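Local coordinates for Low temperature requirement C protein (Listeria monocytogenes, PDB 1Y9I), which probably acts as a phosphatidylglycerophosphatase, a lipid phosphatase of the PgpA family, and holds a calcium and a magnesium ion side by side, at residues G96-L101 and L143-G148; E11-S16 and A64-I69; A29-F34 and G118-V123; I19-E24 and M74-E79. One frame throughout, in Å; residues are numbered along the deposited sequence.

Contact 1: G96-L101 and L143-G148; sequences GVDEIL and LDDIVG. With MG (magnesium ion), chain F; CA (calcium ion), chain E.
Asp98 OD2 and Asp145 OD2 approach to 2.6 Å, a separation that two carboxylate oxygens tolerate here because both bind the same cation. That cation is the magnesium ion, with Asp98 OD2 at 2.0 Å and Asp145 OD2 at 2.1 Å, their carboxylate planes turned 65° apart. Asp98 also bridges the two ions: OD1 binds the calcium at 2.4 Å, and OD2 reaches the same ion more loosely at 2.6 Å while holding the magnesium. Glu99 grips the calcium with both OE1 and OE2, because its chain bends at chi2 (82°) and so brings the carboxylate back toward the metal although CB points away from helix 143-160. Asp144 gives OD1 to the magnesium at a longer 2.5 Å, and its OD2 accepts a hydrogen bond from a magnesium-bound water. The backbone O of Thr141 makes the sixth magnesium ligand, and that of Tyr95 completes the calcium shell with three waters. The axes of 97-101 and 143-148 come within 8.5 Å at only 26°, which lets acidic residues near both N-terminal ends face one another. This is a binuclear metal site with a bridging aspartate, consistent with a metal-dependent active site in this PgpA-family protein.

Contact 2: E11-S16 and A64-I69; sequences ESKARS and AVLTGI
Glu11 OE2 is gripped by two nitrogens of one side chain, Arg15 NE at 2.9 Å and Arg15 NH2 at 3.2 Å. The clasp is side-on, with the oxygen in the guanidinium plane; Glu11 OE2 receives NE through its anti lone pair, and meets NH2 on the same anti side but 34° out of the carboxylate plane. This salt bridge spans one turn of helix 9-20, and Arg15 NH1 pairs further with Glu53. Both side chains leave the helix away from residues 64-69, so the contact itself is made by carbon. Ala14 is its centre: its CA lies 5.8 Å from that of Leu66, an approach that its short side chain permits. Leu66 puts CD1 over Ala14, 3.5 Å from Ala14 CB, which is tighter than usual packing, and its chi1 of -93° is pulled off a staggered value. Its other methyl, CD2, lies 4.2 Å from Lys13 CG, where the two chains cross; beyond this the lysine makes a cation-pi contact with Trp17. Val65 adds a second, looser neighbour to the alanine, CG1 standing 4.2 Å from Ala14 CB. Pro83 of a second subunit packs on Leu66, so the leucine also takes part in a subunit interface. The axes of 11-16 and 64-69 approach to 9.2 Å and cross at 52°, a helix pair of an all-helical bundle with Ala14 at the point of nearest backbone approach.

Contact 3: A29-F34 and G118-V123; sequences AELVLF and GYIDKV
Ile120 pushes its CD1 methyl into Leu31 like a peg. The methyl touches the leucine along its whole side chain, 3.7 Å from Leu31 CB and 3.8 Å from Leu31 CD2, with Leu31 CG and CD1 only slightly farther off. The isoleucine can reach so far because its chain is stretched out, with CD1 anti to CA (chi2 164°), and it meets the leucine at about a right angle. Such reach is needed: the axes of segments 29-34 and 118-123 come no closer than 11.6 Å and lie 110° from each other, so in this helical bundle large side chains must fill the space at a nearly perpendicular crossing. A second bump comes from the other helix. Phe34 sends its ring toward Tyr119 and Val123, which stand one turn apart and receive its outer end: Phe34 CE2 rests 3.8 Å from Tyr119 CE2, and Phe34 CZ lies 3.9 Å from Val123 CG1. Both approaches to the phenylalanine ring are oblique, and the two aromatic side chains cross at about a right angle. Pro125 packs on Leu31, Phe34 and Ile120 alike. Deeper in the chain, Val147 and Ala151 of helix 143-160 press on Leu31, whereas Val123 meets Tyr119 of a third subunit.

Contact 4: I19-E24 and M74-E79; sequences IERGVE and MAEKGE
Two helix C-termini, each closed by a Schellman motif, are tied together here by the salt bridge between Arg21 and Glu76. The backbones themselves stay well apart, 12.1 Å between the CA atoms of these two residues, so the pair spans the gap by side chains arriving from opposite directions. Arg21 grips end-on, one nitrogen to each oxygen: NH1 donates to Glu76 OE1 and NH2 to Glu76 OE2, both at 3.0 Å and both with N-H...O angles of 155°. This is not the flat, coplanar fork. Although the carboxylate sits at the guanidinium edge, the two planes are 66° apart, and both nitrogens come from above the carboxylate plane, at OE2 by as much as 67°. Glu76 OE2 also accepts from the backbone N of Val139, and Arg21 NH2 bonds weakly to that residue's carbonyl. In the Schellman turns, Gly22 and Gly78 take positive phi; Gly22 N returns to Ile19 O at 2.9 Å, and Glu79 N to Met74 O at 3.0 Å. The bridge links the ends of helix 9-20 and helix 59-76 in the bundle. Arg21 reaches across with bends at chi2 and chi3, whereas Glu76 is extended beyond CG; the arginine's carbon chain packs on Ile69, Val73 and Leu143. The arginine's charge is met by the carboxylate at the end of helix 59-76. Met74, a selenomethionine, meets Met74 of a second subunit.

Burial divides the four: contacts 1 and 2 are buried, contact 3 partly so, and contact 4 lies at the surface. Contacts 2 and 4 use the same two helices, 9-20 and 59-76, joined by carbon packing midway and by charge at their ends; Ile69 CG2 touches Arg21 CG at 3.8 Å between them. Contact 1, nearest the centre of the chain, replaces such packing with metal ligation, yet its apolar flank serves the rest: Leu101 and Ile146 lean on 64-69, Val147 on Leu31 of contact 3, and Leu143 on Arg21. Contacts 2 and 3, both apolar across their segments, lie on opposite sides of the chain's centre, their own centres about 20 Å apart.

Contact 1: G96-L101 and L143-G148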
loop_
_atom_site.group_PDB
_atom_site.type_symbol
_atom_site.label_atom_id
_atom_site.label_comp_id
_atom_site.label_asym_id
_atom_site.label_seq_id
_atom_site.Cartn_x
_atom_site.Cartn_y
_atom_site.Cartn_z
ATOM N N GLY A 96 13.662 3.775 -2.638
ATOM C CA GLY A 96 12.747 2.781 -2.103
ATOM C C GLY A 96 11.849 2.081 -3.098
ATOM O O GLY A 96 10.847 1.486 -2.702
ATOM N N VAL A 97 12.190 2.132 -4.383
ATOM C CA VAL A 97 11.355 1.486 -5.379
ATOM C C VAL A 97 11.443 -0.035 -5.240
ATOM O O VAL A 97 10.467 -0.737 -5.507
ATOM C CB VAL A 97 11.736 1.933 -6.825
ATOM C CG1 VAL A 97 10.840 1.241 -7.843
ATOM C CG2 VAL A 97 11.572 3.445 -6.953
ATOM N N ASP A 98 12.596 -0.546 -4.797
ATOM C CA ASP A 98 12.747 -1.986 -4.617
ATOM C C ASP A 98 11.843 -2.490 -3.487
ATOM O O ASP A 98 11.282 -3.581 -3.579
ATOM C CB ASP A 98 14.224 -2.385 -4.368
ATOM C CG ASP A 98 14.935 -1.505 -3.346
ATOM O OD1 ASP A 98 14.863 -0.263 -3.449
ATOM O OD2 ASP A 98 15.598 -2.068 -2.443
ATOM N N GLU A 99 11.679 -1.686 -2.442
ATOM C CA GLU A 99 10.814 -2.072 -1.323
ATOM C C GLU A 99 9.336 -1.997 -1.742
ATOM O O GLU A 99 8.501 -2.762 -1.261
ATOM C CB GLU A 99 11.043 -1.154 -0.117
ATOM C CG GLU A 99 12.361 -1.386 0.640
ATOM C CD GLU A 99 13.574 -0.696 0.011
ATOM O OE1 GLU A 99 13.441 -0.046 -1.044
ATOM O OE2 GLU A 99 14.676 -0.804 0.580
ATOM N N ILE A 100 9.021 -1.067 -2.636
ATOM C CA ILE A 100 7.651 -0.897 -3.121
ATOM C C ILE A 100 7.231 -2.106 -3.954
ATOM O O ILE A 100 6.152 -2.672 -3.761
ATOM C CB ILE A 100 7.536 0.385 -3.997
ATOM C CG1 ILE A 100 7.544 1.629 -3.104
ATOM C CG2 ILE A 100 6.294 0.335 -4.859
ATOM C CD1 ILE A 100 6.336 1.758 -2.211
ATOM N N LEU A 101 8.089 -2.497 -4.888
ATOM C CA LEU A 101 7.798 -3.636 -5.745
ATOM C C LEU A 101 7.607 -4.907 -4.916
ATOM O O LEU A 101 6.673 -5.675 -5.148
ATOM C CB LEU A 101 8.940 -3.832 -6.745
ATOM C CG LEU A 101 8.836 -5.034 -7.677
ATOM C CD1 LEU A 101 7.619 -4.892 -8.584
ATOM C CD2 LEU A 101 10.117 -5.134 -8.493
ATOM N N LEU A 143 16.393 -7.952 -5.918
ATOM C CA LEU A 143 16.269 -9.344 -5.519
ATOM C C LEU A 143 16.236 -9.585 -4.011
ATOM O O LEU A 143 15.527 -10.492 -3.553
ATOM C CB LEU A 143 17.382 -10.183 -6.151
ATOM C CG LEU A 143 17.279 -11.689 -5.869
ATOM C CD1 LEU A 143 15.911 -12.204 -6.291
ATOM C CD2 LEU A 143 18.378 -12.430 -6.616
ATOM N N ASP A 144 16.989 -8.810 -3.230
ATOM C CA ASP A 144 16.949 -9.037 -1.786
ATOM C C ASP A 144 15.540 -8.817 -1.231
ATOM O O ASP A 144 15.066 -9.613 -0.413
ATOM C CB ASP A 144 17.979 -8.180 -1.022
ATOM C CG ASP A 144 17.959 -6.715 -1.410
ATOM O OD1 ASP A 144 16.932 -6.223 -1.919
ATOM O OD2 ASP A 144 18.990 -6.045 -1.179
ATOM N N ASP A 145 14.868 -7.759 -1.687
ATOM C CA ASP A 145 13.500 -7.465 -1.247
ATOM C C ASP A 145 12.550 -8.546 -1.743
ATOM O O ASP A 145 11.641 -8.972 -1.026
ATOM C CB ASP A 145 13.018 -6.127 -1.813
ATOM C CG ASP A 145 13.882 -4.971 -1.397
ATOM O OD1 ASP A 145 13.795 -4.552 -0.228
ATOM O OD2 ASP A 145 14.650 -4.482 -2.250
ATOM N N ILE A 146 12.750 -8.976 -2.986
ATOM C CA ILE A 146 11.904 -10.002 -3.580
ATOM C C ILE A 146 11.934 -11.302 -2.769
ATOM O O ILE A 146 10.892 -11.885 -2.469
ATOM C CB ILE A 146 12.337 -10.289 -5.043
ATOM C CG1 ILE A 146 11.914 -9.119 -5.944
ATOM C CG2 ILE A 146 11.743 -11.600 -5.523
ATOM C CD1 ILE A 146 12.461 -9.193 -7.374
ATOM N N VAL A 147 13.134 -11.743 -2.412
ATOM C CA VAL A 147 13.297 -12.971 -1.646
ATOM C C VAL A 147 12.682 -12.826 -0.259
ATOM O O VAL A 147 11.962 -13.709 0.203
ATOM C CB VAL A 147 14.791 -13.344 -1.549
ATOM C CG1 VAL A 147 14.989 -14.557 -0.640
ATOM C CG2 VAL A 147 15.319 -13.634 -2.940
ATOM N N GLY A 148 12.955 -11.708 0.402
ATOM C CA GLY A 148 12.382 -11.488 1.719
ATOM C C GLY A 148 10.863 -11.452 1.651
ATOM O O GLY A 148 10.178 -11.978 2.534
HETATM MG MG MG F . 16.661 -3.752 -2.076
HETATM CA CA CA E . 15.898 0.312 -1.317
HETATM O O HOH W 1 18.568 -3.585 -1.581
HETATM O O HOH W 2 17.559 -1.161 -0.136
HETATM O O HOH W 3 16.420 1.682 0.675
HETATM O O HOH W 4 17.934 0.758 -2.495
HETATM O O HOH W 5 16.087 -3.664 -0.081
#

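Contact 2: E11-S16 and A64-I69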
loop_
_atom_site.group_PDB
_atom_site.type_symbol
_atom_site.label_atom_id
_atom_site.label_comp_id
_atom_site.label_asym_id
_atom_site.label_seq_id
_atom_site.Cartn_x
_atom_site.Cartn_y
_atom_site.Cartn_z
ATOM N N GLU A 11 5.543 -17.691 -15.464
ATOM C CA GLU A 11 5.969 -18.460 -14.298
ATOM C C GLU A 11 7.286 -19.184 -14.543
ATOM O O GLU A 11 8.172 -19.178 -13.690
ATOM C CB GLU A 11 4.906 -19.485 -13.890
ATOM C CG GLU A 11 5.169 -20.085 -12.507
ATOM C CD GLU A 11 4.146 -21.127 -12.085
ATOM O OE1 GLU A 11 2.952 -20.970 -12.418
ATOM O OE2 GLU A 11 4.540 -22.095 -11.398
ATOM N N SER A 12 7.408 -19.816 -15.708
ATOM C CA SER A 12 8.621 -20.544 -16.049
ATOM C C SER A 12 9.846 -19.650 -15.932
ATOM O O SER A 12 10.825 -20.005 -15.273
ATOM C CB SER A 12 8.523 -21.097 -17.475
ATOM O OG SER A 12 7.450 -22.016 -17.595
ATOM N N LYS A 13 9.787 -18.484 -16.571
ATOM C CA LYS A 13 10.898 -17.543 -16.551
ATOM C C LYS A 13 11.190 -17.014 -15.149
ATOM O O LYS A 13 12.347 -16.834 -14.780
ATOM C CB LYS A 13 10.619 -16.370 -17.499
ATOM C CG LYS A 13 11.696 -15.298 -17.506
ATOM C CD LYS A 13 13.036 -15.837 -17.983
ATOM C CE LYS A 13 14.100 -14.752 -17.972
ATOM N NZ LYS A 13 15.430 -15.238 -18.441
ATOM N N ALA A 14 10.139 -16.762 -14.375
ATOM C CA ALA A 14 10.309 -16.256 -13.015
ATOM C C ALA A 14 11.115 -17.241 -12.182
ATOM O O ALA A 14 12.076 -16.866 -11.509
ATOM C CB ALA A 14 8.948 -16.019 -12.367
ATOM N N ARG A 15 10.717 -18.508 -12.231
ATOM C CA ARG A 15 11.394 -19.552 -11.472
ATOM C C ARG A 15 12.849 -19.761 -11.891
ATOM O O ARG A 15 13.742 -19.809 -11.046
ATOM C CB ARG A 15 10.627 -20.870 -11.601
ATOM C CG ARG A 15 9.264 -20.880 -10.913
ATOM C CD ARG A 15 8.522 -22.174 -11.219
ATOM N NE ARG A 15 7.254 -22.301 -10.501
ATOM C CZ ARG A 15 7.150 -22.600 -9.209
ATOM N NH1 ARG A 15 8.240 -22.808 -8.482
ATOM N NH2 ARG A 15 5.952 -22.696 -8.644
ATOM N N SER A 16 13.090 -19.879 -13.194
ATOM C CA SER A 16 14.444 -20.096 -13.692
ATOM C C SER A 16 15.364 -18.902 -13.462
ATOM O O SER A 16 16.563 -19.075 -13.234
ATOM C CB SER A 16 14.417 -20.451 -15.186
ATOM O OG SER A 16 13.880 -19.396 -15.962
ATOM N N ALA A 64 6.407 -9.226 -10.461
ATOM C CA ALA A 64 7.360 -8.492 -9.638
ATOM C C ALA A 64 8.752 -9.114 -9.714
ATOM O O ALA A 64 9.746 -8.396 -9.778
ATOM C CB ALA A 64 6.880 -8.445 -8.187
ATOM N N VAL A 65 8.821 -10.442 -9.711
ATOM C CA VAL A 65 10.106 -11.134 -9.795
ATOM C C VAL A 65 10.840 -10.752 -11.090
ATOM O O VAL A 65 12.021 -10.406 -11.067
ATOM C CB VAL A 65 9.925 -12.673 -9.741
ATOM C CG1 VAL A 65 11.237 -13.367 -10.104
ATOM C CG2 VAL A 65 9.481 -13.108 -8.339
ATOM N N LEU A 66 10.137 -10.805 -12.214
ATOM C CA LEU A 66 10.743 -10.467 -13.500
ATOM C C LEU A 66 11.159 -9.011 -13.593
ATOM O O LEU A 66 12.267 -8.697 -14.031
ATOM C CB LEU A 66 9.784 -10.783 -14.657
ATOM C CG LEU A 66 9.939 -12.168 -15.292
ATOM C CD1 LEU A 66 9.757 -13.233 -14.235
ATOM C CD2 LEU A 66 8.922 -12.347 -16.414
ATOM N N THR A 67 10.275 -8.114 -13.174
ATOM C CA THR A 67 10.589 -6.700 -13.252
ATOM C C THR A 67 11.795 -6.341 -12.385
ATOM O O THR A 67 12.709 -5.661 -12.837
ATOM C CB THR A 67 9.362 -5.848 -12.852
ATOM O OG1 THR A 67 8.243 -6.227 -13.662
ATOM C CG2 THR A 67 9.639 -4.368 -13.060
ATOM N N GLY A 68 11.801 -6.819 -11.145
ATOM C CA GLY A 68 12.899 -6.521 -10.241
ATOM C C GLY A 68 14.251 -7.071 -10.667
ATOM O O GLY A 68 15.246 -6.336 -10.688
ATOM N N ILE A 69 14.304 -8.360 -10.994
ATOM C CA ILE A 69 15.563 -8.973 -11.415
ATOM C C ILE A 69 16.070 -8.308 -12.693
ATOM O O ILE A 69 17.271 -8.096 -12.859
ATOM C CB ILE A 69 15.401 -10.485 -11.667
ATOM C CG1 ILE A 69 15.047 -11.200 -10.357
ATOM C CG2 ILE A 69 16.702 -11.058 -12.230
ATOM C CD1 ILE A 69 14.883 -12.709 -10.496
#

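Contact 3: A29-F34 and G118-V123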
loop_
_atom_site.group_PDB
_atom_site.type_symbol
_atom_site.label_atom_id
_atom_site.label_comp_id
_atom_site.label_asym_id
_atom_site.label_seq_id
_atom_site.Cartn_x
_atom_site.Cartn_y
_atom_site.Cartn_z
ATOM N N ALA A 29 12.604 -21.276 1.580
ATOM C CA ALA A 29 11.883 -22.082 2.565
ATOM C C ALA A 29 12.524 -21.960 3.945
ATOM O O ALA A 29 11.825 -21.923 4.959
ATOM C CB ALA A 29 11.856 -23.548 2.128
ATOM N N GLU A 30 13.855 -21.907 3.976
ATOM C CA GLU A 30 14.593 -21.768 5.228
ATOM C C GLU A 30 14.230 -20.457 5.926
ATOM O O GLU A 30 14.225 -20.376 7.157
ATOM C CB GLU A 30 16.101 -21.811 4.959
ATOM C CG GLU A 30 16.640 -23.202 4.669
ATOM C CD GLU A 30 16.821 -24.032 5.927
ATOM O OE1 GLU A 30 15.832 -24.240 6.660
ATOM O OE2 GLU A 30 17.959 -24.479 6.187
ATOM N N LEU A 31 13.930 -19.437 5.127
ATOM C CA LEU A 31 13.550 -18.127 5.650
ATOM C C LEU A 31 12.167 -18.220 6.278
ATOM O O LEU A 31 11.902 -17.620 7.317
ATOM C CB LEU A 31 13.527 -17.080 4.522
ATOM C CG LEU A 31 14.847 -16.720 3.825
ATOM C CD1 LEU A 31 14.597 -15.634 2.756
ATOM C CD2 LEU A 31 15.845 -16.221 4.849
ATOM N N VAL A 32 11.275 -18.954 5.625
ATOM C CA VAL A 32 9.927 -19.122 6.147
ATOM C C VAL A 32 10.033 -19.858 7.483
ATOM O O VAL A 32 9.332 -19.537 8.440
ATOM C CB VAL A 32 9.055 -19.944 5.180
ATOM C CG1 VAL A 32 7.687 -20.203 5.804
ATOM C CG2 VAL A 32 8.905 -19.199 3.853
ATOM N N LEU A 33 10.921 -20.845 7.543
ATOM C CA LEU A 33 11.120 -21.616 8.770
ATOM C C LEU A 33 11.606 -20.663 9.865
ATOM O O LEU A 33 11.126 -20.699 10.999
ATOM C CB LEU A 33 12.154 -22.723 8.532
ATOM C CG LEU A 33 12.425 -23.691 9.691
ATOM C CD1 LEU A 33 11.158 -24.467 10.018
ATOM C CD2 LEU A 33 13.547 -24.645 9.306
ATOM N N PHE A 34 12.552 -19.799 9.504
ATOM C CA PHE A 34 13.121 -18.817 10.427
ATOM C C PHE A 34 12.039 -17.889 10.988
ATOM O O PHE A 34 12.069 -17.510 12.160
ATOM C CB PHE A 34 14.171 -17.981 9.688
ATOM C CG PHE A 34 14.784 -16.897 10.524
ATOM C CD1 PHE A 34 15.796 -17.188 11.435
ATOM C CD2 PHE A 34 14.350 -15.584 10.400
ATOM C CE1 PHE A 34 16.365 -16.184 12.214
ATOM C CE2 PHE A 34 14.911 -14.572 11.175
ATOM C CZ PHE A 34 15.923 -14.874 12.082
ATOM N N GLY A 118 9.602 -6.604 6.848
ATOM C CA GLY A 118 10.556 -5.642 7.368
ATOM C C GLY A 118 11.604 -6.282 8.256
ATOM O O GLY A 118 12.794 -6.011 8.121
ATOM N N TYR A 119 11.155 -7.142 9.165
ATOM C CA TYR A 119 12.042 -7.819 10.100
ATOM C C TYR A 119 13.125 -8.644 9.416
ATOM O O TYR A 119 14.303 -8.547 9.761
ATOM C CB TYR A 119 11.216 -8.723 11.022
ATOM C CG TYR A 119 12.040 -9.593 11.950
ATOM C CD1 TYR A 119 12.835 -9.027 12.948
ATOM C CD2 TYR A 119 12.016 -10.982 11.836
ATOM C CE1 TYR A 119 13.583 -9.822 13.810
ATOM C CE2 TYR A 119 12.762 -11.789 12.694
ATOM C CZ TYR A 119 13.539 -11.202 13.676
ATOM O OH TYR A 119 14.271 -11.989 14.531
ATOM N N ILE A 120 12.734 -9.452 8.436
ATOM C CA ILE A 120 13.703 -10.301 7.763
ATOM C C ILE A 120 14.685 -9.480 6.934
ATOM O O ILE A 120 15.842 -9.868 6.767
ATOM C CB ILE A 120 13.002 -11.375 6.892
ATOM C CG1 ILE A 120 13.956 -12.559 6.690
ATOM C CG2 ILE A 120 12.569 -10.782 5.550
ATOM C CD1 ILE A 120 13.286 -13.827 6.204
ATOM N N ASP A 121 14.230 -8.340 6.427
ATOM C CA ASP A 121 15.106 -7.475 5.641
ATOM C C ASP A 121 16.229 -6.904 6.515
ATOM O O ASP A 121 17.332 -6.643 6.033
ATOM C CB ASP A 121 14.312 -6.322 5.032
ATOM C CG ASP A 121 15.173 -5.428 4.165
ATOM O OD1 ASP A 121 15.674 -5.915 3.134
ATOM O OD2 ASP A 121 15.356 -4.244 4.520
ATOM N N LYS A 122 15.947 -6.704 7.797
ATOM C CA LYS A 122 16.954 -6.166 8.709
ATOM C C LYS A 122 17.934 -7.225 9.185
ATOM O O LYS A 122 19.140 -6.993 9.219
ATOM C CB LYS A 122 16.294 -5.519 9.928
ATOM C CG LYS A 122 15.923 -4.062 9.746
ATOM C CD LYS A 122 17.144 -3.215 9.418
ATOM C CE LYS A 122 16.784 -1.743 9.283
ATOM N NZ LYS A 122 17.951 -0.922 8.841
ATOM N N VAL A 123 17.407 -8.388 9.551
ATOM C CA VAL A 123 18.216 -9.494 10.054
ATOM C C VAL A 123 19.013 -10.204 8.968
ATOM O O VAL A 123 20.111 -10.703 9.218
ATOM C CB VAL A 123 17.320 -10.520 10.783
ATOM C CG1 VAL A 123 18.141 -11.725 11.219
ATOM C CG2 VAL A 123 16.661 -9.856 11.974
#

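Contact 4: I19-E24 and M74-E79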
loop_
_atom_site.group_PDB
_atom_site.type_symbol
_atom_site.label_atom_id
_atom_site.label_comp_id
_atom_site.label_asym_id
_atom_site.label_seq_id
_atom_site.Cartn_x
_atom_site.Cartn_y
_atom_site.Cartn_z
ATOM N N ILE A 19 16.575 -18.891 -9.816
ATOM C CA ILE A 19 17.616 -19.910 -9.697
ATOM C C ILE A 19 18.910 -19.435 -10.347
ATOM O O ILE A 19 19.995 -19.611 -9.792
ATOM C CB ILE A 19 17.157 -21.240 -10.344
ATOM C CG1 ILE A 19 15.992 -21.818 -9.536
ATOM C CG2 ILE A 19 18.328 -22.229 -10.412
ATOM C CD1 ILE A 19 15.347 -23.043 -10.143
ATOM N N GLU A 20 18.788 -18.823 -11.519
ATOM C CA GLU A 20 19.943 -18.302 -12.235
ATOM C C GLU A 20 20.657 -17.231 -11.409
ATOM O O GLU A 20 21.878 -17.070 -11.504
ATOM C CB GLU A 20 19.497 -17.726 -13.584
ATOM C CG GLU A 20 20.559 -16.924 -14.316
ATOM C CD GLU A 20 20.133 -16.540 -15.722
ATOM O OE1 GLU A 20 20.791 -15.667 -16.326
ATOM O OE2 GLU A 20 19.146 -17.114 -16.228
ATOM N N ARG A 21 19.898 -16.500 -10.595
ATOM C CA ARG A 21 20.480 -15.458 -9.757
ATOM C C ARG A 21 21.061 -16.040 -8.471
ATOM O O ARG A 21 21.615 -15.315 -7.646
ATOM C CB ARG A 21 19.435 -14.382 -9.434
ATOM C CG ARG A 21 18.934 -13.641 -10.671
ATOM C CD ARG A 21 20.078 -12.952 -11.419
ATOM N NE ARG A 21 20.542 -11.750 -10.737
ATOM C CZ ARG A 21 21.614 -11.046 -11.088
ATOM N NH1 ARG A 21 22.353 -11.423 -12.124
ATOM N NH2 ARG A 21 21.936 -9.953 -10.411
ATOM N N GLY A 22 20.929 -17.353 -8.307
ATOM C CA GLY A 22 21.485 -18.016 -7.139
ATOM C C GLY A 22 20.542 -18.315 -5.991
ATOM O O GLY A 22 20.994 -18.648 -4.898
ATOM N N VAL A 23 19.239 -18.207 -6.225
ATOM C CA VAL A 23 18.264 -18.470 -5.170
ATOM C C VAL A 23 17.438 -19.719 -5.457
ATOM O O VAL A 23 16.696 -19.778 -6.434
ATOM C CB VAL A 23 17.312 -17.269 -4.981
ATOM C CG1 VAL A 23 16.398 -17.507 -3.784
ATOM C CG2 VAL A 23 18.123 -15.998 -4.777
ATOM N N GLU A 24 17.577 -20.721 -4.598
ATOM C CA GLU A 24 16.843 -21.967 -4.759
ATOM C C GLU A 24 15.612 -21.930 -3.854
ATOM O O GLU A 24 15.578 -21.189 -2.872
ATOM C CB GLU A 24 17.727 -23.157 -4.367
ATOM C CG GLU A 24 19.020 -23.312 -5.172
ATOM C CD GLU A 24 18.783 -23.767 -6.602
ATOM O OE1 GLU A 24 17.757 -24.432 -6.860
ATOM O OE2 GLU A 24 19.636 -23.479 -7.470
HETATM N N MSE A 74 20.286 -5.216 -15.430
HETATM C CA MSE A 74 20.634 -4.073 -16.263
HETATM C C MSE A 74 21.647 -3.192 -15.532
HETATM O O MSE A 74 22.544 -2.617 -16.147
HETATM C CB MSE A 74 19.377 -3.268 -16.615
HETATM C CG MSE A 74 18.459 -3.975 -17.592
HETATM SE SE MSE A 74 19.387 -4.357 -19.259
HETATM C CE MSE A 74 17.853 -4.630 -20.417
ATOM N N ALA A 75 21.505 -3.104 -14.214
ATOM C CA ALA A 75 22.410 -2.310 -13.398
ATOM C C ALA A 75 23.812 -2.927 -13.416
ATOM O O ALA A 75 24.820 -2.207 -13.476
ATOM C CB ALA A 75 21.884 -2.228 -11.965
ATOM N N GLU A 76 23.875 -4.256 -13.364
ATOM C CA GLU A 76 25.157 -4.960 -13.388
ATOM C C GLU A 76 25.869 -4.740 -14.715
ATOM O O GLU A 76 27.096 -4.657 -14.762
ATOM C CB GLU A 76 24.969 -6.466 -13.207
ATOM C CG GLU A 76 24.330 -6.894 -11.907
ATOM C CD GLU A 76 24.446 -8.390 -11.684
ATOM O OE1 GLU A 76 24.260 -9.154 -12.656
ATOM O OE2 GLU A 76 24.714 -8.805 -10.535
ATOM N N LYS A 77 25.089 -4.669 -15.789
ATOM C CA LYS A 77 25.633 -4.479 -17.131
ATOM C C LYS A 77 25.905 -3.015 -17.470
ATOM O O LYS A 77 26.443 -2.716 -18.535
ATOM C CB LYS A 77 24.674 -5.057 -18.171
ATOM C CG LYS A 77 24.494 -6.563 -18.108
ATOM C CD LYS A 77 23.425 -7.011 -19.096
ATOM C CE LYS A 77 23.185 -8.510 -19.027
ATOM N NZ LYS A 77 22.033 -8.909 -19.887
ATOM N N GLY A 78 25.529 -2.107 -16.575
ATOM C CA GLY A 78 25.746 -0.692 -16.824
ATOM C C GLY A 78 24.906 -0.162 -17.975
ATOM O O GLY A 78 25.331 0.735 -18.706
ATOM N N GLU A 79 23.701 -0.705 -18.119
ATOM C CA GLU A 79 22.786 -0.312 -19.194
ATOM C C GLU A 79 21.799 0.790 -18.804
ATOM O O GLU A 79 21.144 1.375 -19.667
ATOM C CB GLU A 79 21.988 -1.532 -19.665
ATOM C CG GLU A 79 22.805 -2.698 -20.201
ATOM C CD GLU A 79 23.226 -2.510 -21.646
ATOM O OE1 GLU A 79 22.459 -1.894 -22.417
ATOM O OE2 GLU A 79 24.315 -2.997 -22.020
#